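Local coordinates for lipoprotein (Colwellia psychrerythraea, PDB 3O0Y), which is of unknown function but is a putative lipoprotein of a bacterial family grouped with metallopeptidase-like proteins, and may therefore share their fold, at residues K28-S33 and A91-D96; N364-E369 and T434-E439; Q403-A408 and I416-L421. All blocks are in the same frame, centred on the assembly; numbering follows the deposited sequence.

Interaction 1: residues K28-S33 and A91-D96; sequences KQQLAS and AGIKLD
Leu31 and Ile93 lie at the middle of an apolar contact between the start of helix 27-44 and the extended chain that leaves helix 73-92. The two side chains run antiparallel alongside one another, Leu31 CD2 meeting Ile93 CD1 at 3.8 Å while Leu31 CG faces Ile93 CG2. The other methyl of Leu31, CD1, turns to Leu95 and lies 3.8 Å from its CD2, so one leucine head touches two residues of the extended segment. Leu95 CD2 also meets Lys28 at CG, 3.9 Å away, the two side chains crossing at about a right angle; here lysine contributes its aliphatic stem.

A second kind of contact sets a methyl against an amide. Gln30 has CG anti to the backbone N (chi1 -178°) and an extended chain beyond, which carries the carboxamide out to Ile93. Ile93 CD1 rests over the flat of that group, 3.5 Å from Gln30 CD and almost as near to OE1 and NE2. Shortened to an alanine here, the residue would lose the carboxamide, and Ile93 CD1 would probably be left without its cover on that side.

Charge adds little: Lys28 NZ stays 6.7 Å from Asp96 OD1, too far for a salt bridge. The polar fastening is made around the contact, where the carbonyls of Ile93 and Lys94 accept hydrogen bonds from Gln106 and Ser27. With no hydrogen bond between 28-33 and 91-96, their association rests on van der Waals packing near the protein surface, Leu31 being the buried member.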
ATOM      1  N   LYS A  28       2.087  21.700 -24.954  1.00 18.84           N
ATOM      2  CA  LYS A  28       1.710  21.772 -23.566  1.00 20.62           C
ATOM      3  C   LYS A  28       0.214  21.572 -23.330  1.00 18.36           C
ATOM      4  O   LYS A  28      -0.169  20.883 -22.372  1.00 18.49           O
ATOM      5  CB  LYS A  28       2.217  23.041 -22.885  1.00 22.67           C
ATOM      6  CG  LYS A  28       3.627  22.860 -22.299  1.00 27.89           C
ATOM      7  CD  LYS A  28       4.186  24.154 -21.605  1.00 35.11           C
ATOM      8  CE  LYS A  28       5.240  24.910 -22.467  1.00 40.68           C
ATOM      9  NZ  LYS A  28       4.718  25.431 -23.780  1.00 41.99           N
ATOM     10  N   GLN A  29      -0.629  22.156 -24.171  1.00 16.47           N
ATOM     11  CA  GLN A  29      -2.074  22.006 -24.056  1.00 17.23           C
ATOM     12  C   GLN A  29      -2.550  20.609 -24.432  1.00 14.98           C
ATOM     13  O   GLN A  29      -3.441  20.058 -23.776  1.00 14.83           O
ATOM     14  CB  GLN A  29      -2.822  23.050 -24.896  1.00 18.62           C
ATOM     15  CG  GLN A  29      -2.570  24.479 -24.413  1.00 25.14           C
ATOM     16  CD  GLN A  29      -3.142  25.577 -25.341  1.00 33.41           C
ATOM     17  OE1 GLN A  29      -3.201  25.442 -26.590  1.00 33.15           O
ATOM     18  NE2 GLN A  29      -3.549  26.688 -24.711  1.00 35.75           N
ATOM     19  N   GLN A  30      -1.915  19.992 -25.426  1.00 12.22           N
ATOM     20  CA  GLN A  30      -2.299  18.647 -25.809  1.00 12.42           C
ATOM     21  C   GLN A  30      -1.974  17.689 -24.624  1.00 10.41           C
ATOM     22  O   GLN A  30      -2.745  16.750 -24.344  1.00  9.04           O
ATOM     23  CB  GLN A  30      -1.470  18.180 -27.010  1.00 12.09           C
ATOM     24  CG  GLN A  30      -1.873  16.768 -27.486  1.00 15.47           C
ATOM     25  CD  GLN A  30      -1.151  16.347 -28.756  1.00 19.67           C
ATOM     26  OE1 GLN A  30      -0.248  17.044 -29.228  1.00 20.39           O
ATOM     27  NE2 GLN A  30      -1.490  15.158 -29.253  1.00 16.50           N
ATOM     28  N   LEU A  31      -0.796  17.880 -24.052  1.00 10.04           N
ATOM     29  CA  LEU A  31      -0.312  17.079 -22.914  1.00  9.44           C
ATOM     30  C   LEU A  31      -1.248  17.244 -21.714  1.00 11.52           C
ATOM     31  O   LEU A  31      -1.656  16.272 -21.103  1.00  9.24           O
ATOM     32  CB  LEU A  31       1.139  17.430 -22.558  1.00  9.36           C
ATOM     33  CG  LEU A  31       2.220  16.835 -23.471  1.00  9.27           C
ATOM     34  CD1 LEU A  31       3.554  17.568 -23.234  1.00  8.84           C
ATOM     35  CD2 LEU A  31       2.372  15.311 -23.269  1.00 14.07           C
ATOM     36  N   ALA A  32      -1.660  18.467 -21.404  1.00 11.73           N
ATOM     37  CA  ALA A  32      -2.546  18.659 -20.270  1.00 11.32           C
ATOM     38  C   ALA A  32      -3.862  17.934 -20.516  1.00 11.58           C
ATOM     39  O   ALA A  32      -4.429  17.369 -19.592  1.00 11.50           O
ATOM     40  CB  ALA A  32      -2.787  20.150 -20.015  1.00 11.96           C
ATOM     41  N   SER A  33      -4.381  17.958 -21.737  1.00 10.58           N
ATOM     42  CA  SER A  33      -5.628  17.261 -22.033  1.00 12.03           C
ATOM     43  C   SER A  33      -5.490  15.780 -21.848  1.00  9.09           C
ATOM     44  O   SER A  33      -6.414  15.134 -21.348  1.00 10.47           O
ATOM     45  CB  SER A  33      -6.209  17.531 -23.463  1.00 15.46           C
ATOM     46  OG  SER A  33      -6.567  18.912 -23.546  1.00 20.72           O
ATOM     47  N   ALA A  91       4.064   9.958 -24.918  1.00  8.56           N
ATOM     48  CA  ALA A  91       5.476   9.717 -25.129  1.00 12.15           C
ATOM     49  C   ALA A  91       6.020  10.302 -26.451  1.00 11.65           C
ATOM     50  O   ALA A  91       7.196  10.547 -26.569  1.00 14.53           O
ATOM     51  CB  ALA A  91       5.808   8.133 -25.023  1.00  8.34           C
ATOM     52  N   GLY A  92       5.171  10.426 -27.450  1.00 11.80           N
ATOM     53  CA  GLY A  92       5.593  10.856 -28.775  1.00 12.64           C
ATOM     54  C   GLY A  92       5.628  12.362 -28.965  1.00 13.63           C
ATOM     55  O   GLY A  92       6.185  12.842 -29.938  1.00 13.93           O
ATOM     56  N   ILE A  93       5.062  13.124 -28.030  1.00 10.71           N
ATOM     57  CA  ILE A  93       4.899  14.563 -28.223  1.00 10.90           C
ATOM     58  C   ILE A  93       6.248  15.258 -28.034  1.00 11.09           C
ATOM     59  O   ILE A  93       7.021  14.893 -27.181  1.00 12.91           O
ATOM     60  CB  ILE A  93       3.812  15.118 -27.316  1.00 10.26           C
ATOM     61  CG1 ILE A  93       2.463  14.708 -27.901  1.00 11.14           C
ATOM     62  CG2 ILE A  93       3.953  16.658 -27.109  1.00 10.88           C
ATOM     63  CD1 ILE A  93       1.374  14.837 -26.952  1.00 15.20           C
ATOM     64  N   LYS A  94       6.531  16.211 -28.939  1.00 14.51           N
ATOM     65  CA  LYS A  94       7.682  17.080 -28.904  1.00 18.61           C
ATOM     66  C   LYS A  94       7.398  18.346 -28.113  1.00 20.49           C
ATOM     67  O   LYS A  94       6.503  19.107 -28.485  1.00 21.87           O
ATOM     68  CB  LYS A  94       7.969  17.546 -30.340  1.00 20.21           C
ATOM     69  CG  LYS A  94       9.288  18.288 -30.513  1.00 25.93           C
ATOM     70  CD  LYS A  94       9.347  18.902 -31.923  1.00 32.00           C
ATOM     71  CE  LYS A  94      10.727  19.488 -32.265  1.00 36.61           C
ATOM     72  NZ  LYS A  94      10.829  20.878 -31.747  1.00 39.67           N
ATOM     73  N   LEU A  95       8.096  18.558 -27.015  1.00 23.21           N
ATOM     74  CA  LEU A  95       7.917  19.782 -26.235  1.00 25.73           C
ATOM     75  C   LEU A  95       8.788  20.884 -26.840  1.00 29.47           C
ATOM     76  O   LEU A  95       9.925  20.646 -27.178  1.00 28.95           O
ATOM     77  CB  LEU A  95       8.268  19.527 -24.756  1.00 26.11           C
ATOM     78  CG  LEU A  95       7.040  19.093 -23.939  1.00 27.90           C
ATOM     79  CD1 LEU A  95       7.389  18.423 -22.613  1.00 34.72           C
ATOM     80  CD2 LEU A  95       6.153  20.320 -23.727  1.00 29.77           C
ATOM     81  N   ASP A  96       8.264  22.092 -26.982  1.00 33.80           N
ATOM     82  CA  ASP A  96       9.107  23.183 -27.508  1.00 37.83           C
ATOM     83  C   ASP A  96       9.857  23.905 -26.379  1.00 38.12           C
ATOM     84  O   ASP A  96       9.210  24.298 -25.411  1.00 40.59           O
ATOM     85  CB  ASP A  96       8.256  24.170 -28.309  1.00 39.47           C
ATOM     86  CG  ASP A  96       9.113  25.163 -29.138  1.00 44.80           C
ATOM     87  OD1 ASP A  96       9.124  26.374 -28.799  1.00 51.70           O
ATOM     88  OD2 ASP A  96       9.779  24.730 -30.120  1.00 50.75           O
TER

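Interaction 2: residues N364-E369 and T434-E439; sequences NGYITE and TLTYHE
Thr436 sets its methyl against the Tyr366 and Ile367 side chains, and this is where helices 353-373 and 432-439 pack closely. CG2 stands anti to the backbone N (chi1 -62° for OG1) and reaches Ile367 CG1 at 3.6 Å and Tyr366 CB at 4.0 Å. The same rotation keeps OG1 beside its own helix, hydrogen-bonded to Leu432 O and to Tyr417 OH, so this threonine packs with its methyl while its hydroxyl is satisfied elsewhere.

On the flank where Glu369 is exposed the fit is looser. The Tyr437 ring brings CE1 no closer than 4.1 Å to Tyr366 O, and its OH stops 4.5 Å short of Glu369 OE1. A water fills in: it accepts from Tyr437 OH at 2.7 Å, lying in the ring plane, and donates to Tyr366 O and to Glu369 OE1, the latter at 2.6 Å. Three partners thus fix this water.

The axes of 364-369 and 434-439 come within 9.7 Å and cross at -57°. Beside them, Ile367 also rests on Val388 of strand 387-390, Leu435 on strand 416-419 and Tyr437 on Ala481 of helix 467-483, which places the crossing between the small sheet and the helices around it.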
ATOM      1  N   ASN A 364       1.241   8.688  20.214  1.00  9.70           N
ATOM      2  CA  ASN A 364       0.961  10.076  20.037  1.00 10.21           C
ATOM      3  C   ASN A 364       2.149  10.948  20.502  1.00 11.86           C
ATOM      4  O   ASN A 364       2.491  11.921  19.852  1.00 11.00           O
ATOM      5  CB  ASN A 364      -0.418  10.480  20.643  1.00 13.39           C
ATOM      6  CG  ASN A 364      -1.607   9.979  19.744  1.00 12.05           C
ATOM      7  OD1 ASN A 364      -1.692  10.454  18.670  1.00 17.68           O
ATOM      8  ND2 ASN A 364      -2.292   8.806  20.069  1.00 23.51           N
ATOM      9  N   GLY A 365       2.794  10.589  21.598  1.00  9.80           N
ATOM     10  CA  GLY A 365       3.962  11.263  22.054  1.00  8.22           C
ATOM     11  C   GLY A 365       5.133  11.157  21.073  1.00  7.78           C
ATOM     12  O   GLY A 365       5.890  12.143  20.879  1.00  7.91           O
ATOM     13  N   TYR A 366       5.293   9.988  20.472  1.00  7.35           N
ATOM     14  CA  TYR A 366       6.366   9.829  19.505  1.00  6.23           C
ATOM     15  C   TYR A 366       6.173  10.768  18.317  1.00  7.56           C
ATOM     16  O   TYR A 366       7.170  11.319  17.785  1.00  6.63           O
ATOM     17  CB  TYR A 366       6.534   8.395  19.010  1.00  6.51           C
ATOM     18  CG  TYR A 366       6.864   7.342  20.044  1.00  6.02           C
ATOM     19  CD1 TYR A 366       7.623   7.643  21.170  1.00  7.43           C
ATOM     20  CD2 TYR A 366       6.386   6.045  19.898  1.00  6.22           C
ATOM     21  CE1 TYR A 366       7.881   6.665  22.122  1.00 10.75           C
ATOM     22  CE2 TYR A 366       6.662   5.044  20.829  1.00  6.94           C
ATOM     23  CZ  TYR A 366       7.411   5.370  21.957  1.00  8.59           C
ATOM     24  OH  TYR A 366       7.742   4.419  22.931  1.00  8.98           O
ATOM     25  N   ILE A 367       4.942  10.843  17.808  1.00  5.86           N
ATOM     26  CA  ILE A 367       4.621  11.726  16.633  1.00  6.28           C
ATOM     27  C   ILE A 367       4.923  13.147  16.990  1.00  7.09           C
ATOM     28  O   ILE A 367       5.600  13.842  16.217  1.00  7.21           O
ATOM     29  CB  ILE A 367       3.178  11.558  16.167  1.00  4.15           C
ATOM     30  CG1 ILE A 367       2.977  10.149  15.715  1.00  6.42           C
ATOM     31  CG2 ILE A 367       2.848  12.587  15.016  1.00  7.44           C
ATOM     32  CD1 ILE A 367       1.534   9.829  15.373  1.00  7.27           C
ATOM     33  N   THR A 368       4.466  13.617  18.155  1.00  9.48           N
ATOM     34  CA  THR A 368       4.649  14.991  18.549  1.00  9.18           C
ATOM     35  C   THR A 368       6.134  15.352  18.637  1.00  9.23           C
ATOM     36  O   THR A 368       6.558  16.453  18.178  1.00  8.67           O
ATOM     37  CB  THR A 368       3.920  15.260  19.913  1.00 12.01           C
ATOM     38  OG1 THR A 368       2.537  14.969  19.711  1.00 15.17           O
ATOM     39  CG2 THR A 368       4.141  16.690  20.404  1.00 13.31           C
ATOM     40  N   GLU A 369       6.893  14.494  19.315  1.00  6.54           N
ATOM     41  CA  GLU A 369       8.301  14.743  19.513  1.00  8.48           C
ATOM     42  C   GLU A 369       9.058  14.792  18.179  1.00  7.46           C
ATOM     43  O   GLU A 369       9.835  15.684  17.955  1.00  8.35           O
ATOM     44  CB  GLU A 369       8.889  13.695  20.444  1.00  9.83           C
ATOM     45  CG  GLU A 369      10.399  13.773  20.615  1.00 14.63           C
ATOM     46  CD  GLU A 369      10.919  12.511  21.401  1.00 23.63           C
ATOM     47  OE1 GLU A 369      10.522  11.311  21.100  1.00 21.77           O
ATOM     48  OE2 GLU A 369      11.651  12.758  22.378  1.00 28.96           O
ATOM     49  N   THR A 434       9.790   2.766  15.565  1.00  6.46           N
ATOM     50  CA  THR A 434      10.116   2.681  14.146  1.00  5.07           C
ATOM     51  C   THR A 434       8.858   2.588  13.296  1.00  6.76           C
ATOM     52  O   THR A 434       8.759   3.182  12.210  1.00  7.12           O
ATOM     53  CB  THR A 434      11.157   1.597  13.841  1.00  6.08           C
ATOM     54  OG1 THR A 434      11.818   1.971  12.606  1.00  5.82           O
ATOM     55  CG2 THR A 434      10.532   0.176  13.809  1.00  7.34           C
ATOM     56  N   LEU A 435       7.863   1.851  13.803  1.00  6.11           N
ATOM     57  CA  LEU A 435       6.572   1.716  13.085  1.00  5.23           C
ATOM     58  C   LEU A 435       5.925   3.083  12.963  1.00  7.14           C
ATOM     59  O   LEU A 435       5.372   3.446  11.915  1.00  7.63           O
ATOM     60  CB  LEU A 435       5.680   0.750  13.782  1.00  7.63           C
ATOM     61  CG  LEU A 435       4.314   0.535  13.142  1.00  5.98           C
ATOM     62  CD1 LEU A 435       4.563  -0.120  11.728  1.00 11.93           C
ATOM     63  CD2 LEU A 435       3.445  -0.342  14.044  1.00  6.94           C
ATOM     64  N   THR A 436       6.013   3.851  14.041  1.00  5.84           N
ATOM     65  CA  THR A 436       5.363   5.137  14.102  1.00  7.24           C
ATOM     66  C   THR A 436       6.040   6.171  13.170  1.00  7.10           C
ATOM     67  O   THR A 436       5.356   7.013  12.499  1.00  6.93           O
ATOM     68  CB  THR A 436       5.285   5.624  15.539  1.00  7.20           C
ATOM     69  OG1 THR A 436       4.492   4.712  16.326  1.00  7.87           O
ATOM     70  CG2 THR A 436       4.800   7.056  15.633  1.00  6.52           C
ATOM     71  N   TYR A 437       7.372   6.086  13.069  1.00  6.82           N
ATOM     72  CA  TYR A 437       8.064   6.906  12.098  1.00  7.55           C
ATOM     73  C   TYR A 437       7.785   6.536  10.694  1.00  7.48           C
ATOM     74  O   TYR A 437       7.655   7.410   9.804  1.00  8.72           O
ATOM     75  CB  TYR A 437       9.564   6.963  12.410  1.00  6.14           C
ATOM     76  CG  TYR A 437       9.929   7.376  13.825  1.00  6.08           C
ATOM     77  CD1 TYR A 437       9.207   8.331  14.549  1.00  6.63           C
ATOM     78  CD2 TYR A 437      10.990   6.769  14.491  1.00  5.11           C
ATOM     79  CE1 TYR A 437       9.517   8.645  15.808  1.00  7.93           C
ATOM     80  CE2 TYR A 437      11.332   7.136  15.733  1.00  6.20           C
ATOM     81  CZ  TYR A 437      10.602   8.051  16.419  1.00  7.24           C
ATOM     82  OH  TYR A 437      10.910   8.353  17.758  1.00  7.99           O
ATOM     83  N   HIS A 438       7.664   5.234  10.429  1.00  6.80           N
ATOM     84  CA  HIS A 438       7.356   4.722   9.136  1.00  7.95           C
ATOM     85  C   HIS A 438       5.978   5.132   8.638  1.00  5.68           C
ATOM     86  O   HIS A 438       5.854   5.618   7.488  1.00  5.52           O
ATOM     87  CB  HIS A 438       7.391   3.229   9.245  1.00  9.48           C
ATOM     88  CG  HIS A 438       7.130   2.510   7.961  1.00 13.36           C
ATOM     89  ND1 HIS A 438       5.888   2.259   7.470  1.00 20.17           N
ATOM     90  CD2 HIS A 438       7.993   2.101   6.987  1.00 24.19           C
ATOM     91  CE1 HIS A 438       5.964   1.523   6.383  1.00 15.04           C
ATOM     92  NE2 HIS A 438       7.231   1.493   6.001  1.00 28.01           N
ATOM     93  N   GLU A 439       4.981   5.051   9.520  1.00  4.81           N
ATOM     94  CA  GLU A 439       3.587   5.271   9.111  1.00  5.78           C
ATOM     95  C   GLU A 439       3.224   6.727   9.066  1.00  7.42           C
ATOM     96  O   GLU A 439       2.407   7.188   8.229  1.00  8.88           O
ATOM     97  CB  GLU A 439       2.629   4.482   9.973  1.00  5.83           C
ATOM     98  CG  GLU A 439       2.751   2.922   9.945  1.00  6.89           C
ATOM     99  CD  GLU A 439       2.513   2.263   8.638  1.00 13.21           C
ATOM    100  OE1 GLU A 439       2.191   2.919   7.663  1.00 10.44           O
ATOM    101  OE2 GLU A 439       2.686   1.027   8.628  1.00 12.66           O
TER
HETATM  102  O   HOH W   1       9.595  10.466  18.802  1.00  6.78           O

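Interaction 3: residues Q403-A408 and I416-L421; sequences QYTSPA and IYWINL
Thr405 and Trp418 are brought together by their first torsions. In Thr405, OG1 sits between the backbone N and the carbonyl carbon (chi1 55°), on the side of the neighbouring strand; in Trp418, CG lies beside the backbone N and anti to the carbonyl carbon (chi1 -63°), which lays the indole back along the hairpin with its N-H leading. The result is a hydrogen bond from Trp418 NE1 to Thr405 OG1 of 2.9 Å, close to the ring plane and fairly straight (157° at the hydrogen). Together with Ile416 CG2, which packs on one face 3.4 Å above the Trp418 plane, offset toward the rim, it helps to fix the indole's rotation. Phe391 and a cation-pi contact from Arg150 add to the surroundings of this ring.

The strands themselves are joined by four backbone bonds. Gln403 and Trp418 form one hydrogen-bonded pair, with Trp418 N to Gln403 O at 2.8 Å and Gln403 N to Trp418 O at 3.0 Å. Thr405 and Ile416 form the next, with Thr405 N to Ile416 O at 2.9 Å and its reciprocal bond. Between them lies the non-hydrogen-bonded pair Tyr404 and Tyr417, where Tyr404 CA makes a CA-H...O contact of 3.2 Å with Ile416 O. Tyr404 also brings its ring carbon CD1 to 3.3 Å from that same Ile416 O.

Both tyrosines lie on the face turned to helix 432-439, and Tyr404 OH is hydrogen-bonded to His445 ND1. The pairing makes an antiparallel beta hairpin, two strands of a three-stranded mixed sheet with 402-405 at its edge and 416-419 in the middle, parallel to 387-390. Such an edge strand beside a helix with adjacent His438 and Glu439 recalls the clan's metallopeptidases, without establishing a metal site.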
ATOM      1  N   GLN A 403      -0.703   0.565   9.411  1.00  7.74           N
ATOM      2  CA  GLN A 403      -0.955   0.923   8.004  1.00  9.57           C
ATOM      3  C   GLN A 403      -1.178   2.418   8.013  1.00  8.75           C
ATOM      4  O   GLN A 403      -1.540   2.990   9.032  1.00 11.69           O
ATOM      5  CB  GLN A 403      -2.208   0.211   7.535  1.00 11.31           C
ATOM      6  CG  GLN A 403      -2.549   0.430   6.095  1.00 18.22           C
ATOM      7  CD  GLN A 403      -3.552  -0.592   5.649  1.00 29.92           C
ATOM      8  OE1 GLN A 403      -4.607  -0.735   6.257  1.00 33.47           O
ATOM      9  NE2 GLN A 403      -3.160  -1.408   4.672  1.00 37.84           N
ATOM     10  N   TYR A 404      -1.001   3.051   6.873  1.00  7.72           N
ATOM     11  CA  TYR A 404      -1.309   4.464   6.739  1.00  6.75           C
ATOM     12  C   TYR A 404      -2.295   4.559   5.590  1.00  9.16           C
ATOM     13  O   TYR A 404      -2.078   3.949   4.519  1.00  8.03           O
ATOM     14  CB  TYR A 404      -0.069   5.303   6.388  1.00  7.44           C
ATOM     15  CG  TYR A 404      -0.406   6.741   6.096  1.00  5.98           C
ATOM     16  CD1 TYR A 404      -0.722   7.594   7.082  1.00  9.45           C
ATOM     17  CD2 TYR A 404      -0.455   7.221   4.798  1.00  5.67           C
ATOM     18  CE1 TYR A 404      -1.052   8.909   6.809  1.00  6.21           C
ATOM     19  CE2 TYR A 404      -0.769   8.503   4.511  1.00  4.94           C
ATOM     20  CZ  TYR A 404      -1.115   9.341   5.487  1.00  7.47           C
ATOM     21  OH  TYR A 404      -1.450  10.631   5.207  1.00  8.27           O
ATOM     22  N   THR A 405      -3.356   5.309   5.812  1.00  7.94           N
ATOM     23  CA  THR A 405      -4.298   5.715   4.724  1.00  8.49           C
ATOM     24  C   THR A 405      -4.267   7.179   4.444  1.00  8.18           C
ATOM     25  O   THR A 405      -4.181   7.975   5.364  1.00  9.07           O
ATOM     26  CB  THR A 405      -5.736   5.261   5.026  1.00  9.07           C
ATOM     27  OG1 THR A 405      -6.153   5.748   6.307  1.00  8.70           O
ATOM     28  CG2 THR A 405      -5.822   3.720   5.034  1.00 12.19           C
ATOM     29  N   SER A 406      -4.184   7.518   3.149  1.00  8.03           N
ATOM     30  CA  SER A 406      -4.063   8.921   2.740  1.00  9.82           C
ATOM     31  C   SER A 406      -5.269   9.778   3.140  1.00  8.67           C
ATOM     32  O   SER A 406      -6.401   9.277   3.257  1.00  7.50           O
ATOM     33  CB  SER A 406      -3.921   8.959   1.240  1.00 12.10           C
ATOM     34  OG  SER A 406      -4.068  10.318   0.722  1.00 18.32           O
ATOM     35  N   PRO A 407      -5.026  11.059   3.380  1.00  7.17           N
ATOM     36  CA  PRO A 407      -6.202  11.958   3.477  1.00  7.20           C
ATOM     37  C   PRO A 407      -6.990  12.043   2.147  1.00  7.74           C
ATOM     38  O   PRO A 407      -6.480  11.743   1.086  1.00  9.34           O
ATOM     39  CB  PRO A 407      -5.586  13.305   3.747  1.00 10.24           C
ATOM     40  CG  PRO A 407      -4.069  13.074   3.911  1.00  8.50           C
ATOM     41  CD  PRO A 407      -3.788  11.804   3.197  1.00  8.25           C
ATOM     42  N   ALA A 408      -8.235  12.448   2.235  1.00  9.96           N
ATOM     43  CA  ALA A 408      -8.945  12.920   1.055  1.00 10.93           C
ATOM     44  C   ALA A 408      -8.249  14.204   0.584  1.00 10.67           C
ATOM     45  O   ALA A 408      -7.715  14.953   1.427  1.00 10.58           O
ATOM     46  CB  ALA A 408     -10.419  13.224   1.474  1.00  9.86           C
ATOM     47  N   ILE A 416      -4.549   8.789   8.211  1.00  6.72           N
ATOM     48  CA  ILE A 416      -4.613   7.983   9.441  1.00  6.97           C
ATOM     49  C   ILE A 416      -3.543   6.921   9.498  1.00  6.79           C
ATOM     50  O   ILE A 416      -3.350   6.135   8.557  1.00  6.40           O
ATOM     51  CB  ILE A 416      -6.012   7.280   9.542  1.00  6.61           C
ATOM     52  CG1 ILE A 416      -7.134   8.368   9.540  1.00 10.09           C
ATOM     53  CG2 ILE A 416      -6.123   6.377  10.797  1.00  7.52           C
ATOM     54  CD1 ILE A 416      -8.490   7.771   9.179  1.00 12.96           C
ATOM     55  N   TYR A 417      -2.879   6.895  10.642  1.00  6.48           N
ATOM     56  CA  TYR A 417      -2.002   5.853  11.072  1.00  4.99           C
ATOM     57  C   TYR A 417      -2.866   4.894  11.868  1.00  5.87           C
ATOM     58  O   TYR A 417      -3.352   5.193  12.939  1.00  6.90           O
ATOM     59  CB  TYR A 417      -0.839   6.454  11.872  1.00  6.16           C
ATOM     60  CG  TYR A 417       0.034   5.509  12.705  1.00  3.63           C
ATOM     61  CD1 TYR A 417       0.129   4.167  12.472  1.00  5.67           C
ATOM     62  CD2 TYR A 417       0.873   6.053  13.655  1.00  7.12           C
ATOM     63  CE1 TYR A 417       0.975   3.364  13.243  1.00  5.02           C
ATOM     64  CE2 TYR A 417       1.684   5.232  14.444  1.00  5.78           C
ATOM     65  CZ  TYR A 417       1.748   3.908  14.207  1.00  8.91           C
ATOM     66  OH  TYR A 417       2.581   3.108  14.955  1.00  7.18           O
ATOM     67  N   TRP A 418      -3.081   3.731  11.260  1.00  5.90           N
ATOM     68  CA  TRP A 418      -3.792   2.666  11.871  1.00  6.66           C
ATOM     69  C   TRP A 418      -2.860   1.721  12.620  1.00  6.29           C
ATOM     70  O   TRP A 418      -1.808   1.293  12.086  1.00  8.08           O
ATOM     71  CB  TRP A 418      -4.512   1.833  10.855  1.00  6.46           C
ATOM     72  CG  TRP A 418      -5.539   2.551  10.101  1.00  5.73           C
ATOM     73  CD1 TRP A 418      -5.315   3.258   8.961  1.00  9.30           C
ATOM     74  CD2 TRP A 418      -6.950   2.697  10.403  1.00  7.18           C
ATOM     75  NE1 TRP A 418      -6.504   3.813   8.501  1.00 12.53           N
ATOM     76  CE2 TRP A 418      -7.513   3.503   9.376  1.00 11.97           C
ATOM     77  CE3 TRP A 418      -7.768   2.255  11.434  1.00 12.14           C
ATOM     78  CZ2 TRP A 418      -8.868   3.866   9.361  1.00 14.61           C
ATOM     79  CZ3 TRP A 418      -9.110   2.615  11.454  1.00 13.83           C
ATOM     80  CH2 TRP A 418      -9.658   3.410  10.389  1.00 14.81           C
ATOM     81  N   ILE A 419      -3.243   1.412  13.848  1.00  7.00           N
ATOM     82  CA  ILE A 419      -2.491   0.468  14.681  1.00  6.43           C
ATOM     83  C   ILE A 419      -3.330  -0.737  15.090  1.00  7.93           C
ATOM     84  O   ILE A 419      -4.488  -0.572  15.457  1.00  9.72           O
ATOM     85  CB  ILE A 419      -1.907   1.242  15.929  1.00  6.03           C
ATOM     86  CG1 ILE A 419      -1.009   0.327  16.730  1.00  8.30           C
ATOM     87  CG2 ILE A 419      -3.009   1.838  16.760  1.00  6.57           C
ATOM     88  CD1 ILE A 419       0.324  -0.001  16.070  1.00  9.59           C
ATOM     89  N   ASN A 420      -2.755  -1.956  15.022  1.00  8.31           N
ATOM     90  CA  ASN A 420      -3.477  -3.181  15.416  1.00  7.40           C
ATOM     91  C   ASN A 420      -3.270  -3.484  16.889  1.00  9.44           C
ATOM     92  O   ASN A 420      -2.125  -3.757  17.304  1.00  9.80           O
ATOM     93  CB  ASN A 420      -2.946  -4.347  14.616  1.00  7.50           C
ATOM     94  CG  ASN A 420      -3.859  -5.506  14.655  1.00  9.02           C
ATOM     95  OD1 ASN A 420      -4.410  -5.847  15.690  1.00 10.53           O
ATOM     96  ND2 ASN A 420      -4.047  -6.150  13.504  1.00 11.13           N
ATOM     97  N   LEU A 421      -4.315  -3.313  17.695  1.00  9.20           N
ATOM     98  CA  LEU A 421      -4.229  -3.585  19.123  1.00  7.98           C
ATOM     99  C   LEU A 421      -4.703  -4.983  19.531  1.00  9.38           C
ATOM    100  O   LEU A 421      -4.925  -5.246  20.742  1.00 11.10           O
ATOM    101  CB  LEU A 421      -4.973  -2.502  19.858  1.00 10.18           C
ATOM    102  CG  LEU A 421      -4.694  -1.029  19.581  1.00 13.05           C
ATOM    103  CD1 LEU A 421      -5.654  -0.180  20.390  1.00 12.65           C
ATOM    104  CD2 LEU A 421      -3.204  -0.812  19.905  1.00 12.50           C
TER

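Overall arrangement
Along the chain from the N terminus, interaction 1 comes first: it closes a mostly helical loop of 57 residues. It stands apart, its centre about 42 Å from that of interaction 2 and about 37 Å from that of interaction 3. Interaction 2 closes a later loop of 64 residues, and interaction 3, a short hairpin, is nested within it. These two touch, their centres about 12 Å apart: helix 432-439 follows strand 416-419 and packs back on it, Glu439 CB lying 3.5 Å from Tyr417 CD1. Together they tie helices 353-373 and 432-439 to the small sheet, whereas interaction 1 joins helix 27-44 to the loop leaving helix 73-92, far out on the protein.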